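Local atomic coordinates of D-aminoacyl-tRNA deacylase 1 (Homo sapiens, PDB entry 2OKV), a protein that removes D-amino acids, and glycine mischarged onto tRNA(Ala), from their tRNAs as a homodimeric editing enzyme, and may also act in DNA replication. Residues B[23-29]-B[72-77]. Sequence-based numbering, arbitrary orientation.
Sequences IGRGICV and YEILCV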
ATOM      1  N   ILE B  23      -0.393  13.220  10.623  1.00 38.71           N
ATOM      2  CA  ILE B  23      -1.146  12.531  11.665  1.00 38.81           C
ATOM      3  C   ILE B  23      -0.194  11.744  12.569  1.00 39.16           C
ATOM      4  O   ILE B  23       0.936  11.437  12.177  1.00 38.98           O
ATOM      5  CB  ILE B  23      -2.262  11.565  11.108  1.00 38.48           C
ATOM      6  CG1 ILE B  23      -1.679  10.439  10.236  1.00 40.40           C
ATOM      7  CG2 ILE B  23      -3.360  12.336  10.361  1.00 38.13           C
ATOM      8  CD1 ILE B  23      -2.567   9.187  10.198  1.00 39.33           C
ATOM      9  N   GLY B  24      -0.653  11.432  13.775  1.00 38.54           N
ATOM     10  CA  GLY B  24       0.071  10.528  14.640  1.00 39.19           C
ATOM     11  C   GLY B  24      -0.432   9.126  14.394  1.00 39.66           C
ATOM     12  O   GLY B  24      -0.549   8.696  13.245  1.00 38.93           O
ATOM     13  N   ARG B  25      -0.714   8.394  15.469  1.00 40.07           N
ATOM     14  CA  ARG B  25      -1.222   7.037  15.332  1.00 40.53           C
ATOM     15  C   ARG B  25      -2.564   7.021  14.594  1.00 40.48           C
ATOM     16  O   ARG B  25      -3.430   7.877  14.818  1.00 39.61           O
ATOM     17  CB  ARG B  25      -1.373   6.385  16.705  1.00 41.65           C
ATOM     18  CG  ARG B  25      -0.054   6.073  17.382  1.00 44.39           C
ATOM     19  CD  ARG B  25      -0.270   4.987  18.424  1.00 50.72           C
ATOM     20  NE  ARG B  25       0.977   4.533  19.033  1.00 55.85           N
ATOM     21  CZ  ARG B  25       1.298   4.732  20.311  1.00 59.31           C
ATOM     22  NH1 ARG B  25       0.462   5.380  21.119  1.00 61.23           N
ATOM     23  NH2 ARG B  25       2.454   4.279  20.792  1.00 60.19           N
ATOM     24  N   GLY B  26      -2.728   6.043  13.713  1.00 40.24           N
ATOM     25  CA  GLY B  26      -3.961   5.889  12.973  1.00 40.78           C
ATOM     26  C   GLY B  26      -3.750   5.125  11.676  1.00 41.54           C
ATOM     27  O   GLY B  26      -3.045   4.114  11.632  1.00 41.13           O
ATOM     28  N   ILE B  27      -4.333   5.638  10.606  1.00 42.54           N
ATOM     29  CA  ILE B  27      -4.401   4.903   9.351  1.00 43.23           C
ATOM     30  C   ILE B  27      -4.180   5.838   8.143  1.00 43.39           C
ATOM     31  O   ILE B  27      -4.699   6.948   8.122  1.00 43.10           O
ATOM     32  CB  ILE B  27      -5.743   4.104   9.389  1.00 44.57           C
ATOM     33  CG1 ILE B  27      -5.570   2.635   9.062  1.00 45.37           C
ATOM     34  CG2 ILE B  27      -6.996   4.816   8.829  1.00 44.28           C
ATOM     35  CD1 ILE B  27      -6.636   1.837   9.669  1.00 44.36           C
ATOM     36  N   CYS B  28      -3.364   5.399   7.181  1.00 42.67           N
ATOM     37  CA  CYS B  28      -3.182   6.108   5.912  1.00 43.20           C
ATOM     38  C   CYS B  28      -3.918   5.328   4.839  1.00 42.94           C
ATOM     39  O   CYS B  28      -3.672   4.141   4.642  1.00 43.37           O
ATOM     40  CB  CYS B  28      -1.687   6.245   5.536  1.00 42.84           C
ATOM     41  SG  CYS B  28      -1.385   7.115   3.955  1.00 44.54           S
ATOM     42  N   VAL B  29      -4.823   6.004   4.153  1.00 42.80           N
ATOM     43  CA  VAL B  29      -5.650   5.383   3.134  1.00 42.48           C
ATOM     44  C   VAL B  29      -5.260   5.967   1.782  1.00 42.85           C
ATOM     45  O   VAL B  29      -5.306   7.191   1.577  1.00 42.66           O
ATOM     46  CB  VAL B  29      -7.158   5.644   3.399  1.00 42.92           C
ATOM     47  CG1 VAL B  29      -8.030   4.981   2.317  1.00 41.86           C
ATOM     48  CG2 VAL B  29      -7.546   5.163   4.805  1.00 42.61           C
ATOM     49  N   TYR B  72      -8.293   7.443  16.842  1.00 40.52           N
ATOM     50  CA  TYR B  72      -7.046   7.705  16.148  1.00 41.06           C
ATOM     51  C   TYR B  72      -7.338   8.512  14.874  1.00 41.23           C
ATOM     52  O   TYR B  72      -8.495   8.850  14.593  1.00 41.13           O
ATOM     53  CB  TYR B  72      -6.307   6.396  15.837  1.00 41.09           C
ATOM     54  CG  TYR B  72      -5.512   5.799  16.997  1.00 41.64           C
ATOM     55  CD1 TYR B  72      -4.939   4.525  16.893  1.00 41.34           C
ATOM     56  CD2 TYR B  72      -5.326   6.502  18.193  1.00 43.05           C
ATOM     57  CE1 TYR B  72      -4.193   3.974  17.938  1.00 40.62           C
ATOM     58  CE2 TYR B  72      -4.593   5.952  19.254  1.00 41.97           C
ATOM     59  CZ  TYR B  72      -4.025   4.693  19.111  1.00 41.92           C
ATOM     60  OH  TYR B  72      -3.294   4.149  20.152  1.00 42.77           O
ATOM     61  N   GLU B  73      -6.296   8.832  14.119  1.00 41.44           N
ATOM     62  CA  GLU B  73      -6.446   9.733  12.965  1.00 42.16           C
ATOM     63  C   GLU B  73      -6.463   8.967  11.649  1.00 41.91           C
ATOM     64  O   GLU B  73      -6.112   7.781  11.598  1.00 41.08           O
ATOM     65  CB  GLU B  73      -5.336  10.786  12.942  1.00 42.15           C
ATOM     66  CG  GLU B  73      -5.466  11.876  14.010  1.00 43.36           C
ATOM     67  CD  GLU B  73      -4.156  12.635  14.223  1.00 43.65           C
ATOM     68  OE1 GLU B  73      -4.084  13.835  13.882  1.00 44.77           O
ATOM     69  OE2 GLU B  73      -3.194  12.014  14.727  1.00 45.27           O
ATOM     70  N   ILE B  74      -6.881   9.651  10.586  1.00 41.62           N
ATOM     71  CA  ILE B  74      -6.907   9.072   9.249  1.00 42.13           C
ATOM     72  C   ILE B  74      -6.283  10.092   8.296  1.00 42.88           C
ATOM     73  O   ILE B  74      -6.693  11.241   8.268  1.00 43.11           O
ATOM     74  CB  ILE B  74      -8.351   8.773   8.760  1.00 42.44           C
ATOM     75  CG1 ILE B  74      -9.074   7.818   9.721  1.00 41.39           C
ATOM     76  CG2 ILE B  74      -8.331   8.239   7.310  1.00 42.05           C
ATOM     77  CD1 ILE B  74     -10.552   7.638   9.430  1.00 41.50           C
ATOM     78  N   LEU B  75      -5.266   9.669   7.557  1.00 43.48           N
ATOM     79  CA  LEU B  75      -4.727  10.463   6.460  1.00 43.78           C
ATOM     80  C   LEU B  75      -5.182   9.837   5.139  1.00 44.01           C
ATOM     81  O   LEU B  75      -4.785   8.721   4.817  1.00 44.55           O
ATOM     82  CB  LEU B  75      -3.193  10.498   6.527  1.00 43.30           C
ATOM     83  CG  LEU B  75      -2.440  11.161   5.359  1.00 44.37           C
ATOM     84  CD1 LEU B  75      -2.785  12.636   5.288  1.00 40.25           C
ATOM     85  CD2 LEU B  75      -0.914  10.950   5.480  1.00 43.12           C
ATOM     86  N   CYS B  76      -6.023  10.542   4.385  1.00 44.85           N
ATOM     87  CA  CYS B  76      -6.472  10.043   3.068  1.00 45.75           C
ATOM     88  C   CYS B  76      -5.741  10.752   1.951  1.00 44.56           C
ATOM     89  O   CYS B  76      -5.589  11.986   1.955  1.00 44.74           O
ATOM     90  CB  CYS B  76      -7.981  10.230   2.823  1.00 44.97           C
ATOM     91  SG  CYS B  76      -9.011   9.666   4.114  1.00 54.63           S
ATOM     92  N   VAL B  77      -5.313   9.978   0.966  1.00 43.81           N
ATOM     93  CA  VAL B  77      -4.695  10.557  -0.222  1.00 43.09           C
ATOM     94  C   VAL B  77      -5.307   9.891  -1.443  1.00 42.85           C
ATOM     95  O   VAL B  77      -5.468   8.673  -1.469  1.00 41.26           O
ATOM     96  CB  VAL B  77      -3.161  10.380  -0.211  1.00 42.98           C
ATOM     97  CG1 VAL B  77      -2.535  11.003  -1.466  1.00 43.58           C
ATOM     98  CG2 VAL B  77      -2.568  11.020   1.031  1.00 43.34           C
TER
HETATM   99  O   HOH W   1      -3.593   9.850  16.597  1.00 32.13           O
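The carboxylate oxygen OE2 of E73 is gripped twice where the turn of 23-29 meets the start of the other strand: the backbone N of G24 donates to it at 2.8 Å, from 40° above the carboxylate plane, and a bridging water donates to it as well. The same water donates to R25 O, which also accepts the nearly straight bond from E73 N (174° at the hydrogen), on a lone pair in the carbonyl plane. E73 thus meets the turn with both its backbone N and its carboxylate, while its OE1 forms a salt bridge with K123 of the neighbouring strand. CB of R25 sits 3.8 Å above the centre of the Y72 ring, a CH-pi contact, and the extended arginine runs on so that CD passes 3.6 Å from the tyrosine OH.

From G26 and E73 onward the two strands run parallel, 8° apart. L75 bonds both ways with the facing strand, its N giving to I27 O and its O taking V29 N, each at 2.8 Å. C28 and L75 share a face with E73, and I23, from the end of strand 18-23, packs against it: its CD1 lies 3.9 Å from CB of L75, and both side chains also touch A11 of strand 10-15. On the other, CG2 of I74 lies alongside V29, 4.0 Å from its CG2, while C76 packs on helix 99-116. C28 belongs to the magnesium site, and V77 touches P140 of the second subunit, by similarity part of the Gly-cisPro motif. The example is a pair of parallel inner strands in the mixed sheet of the DTD fold.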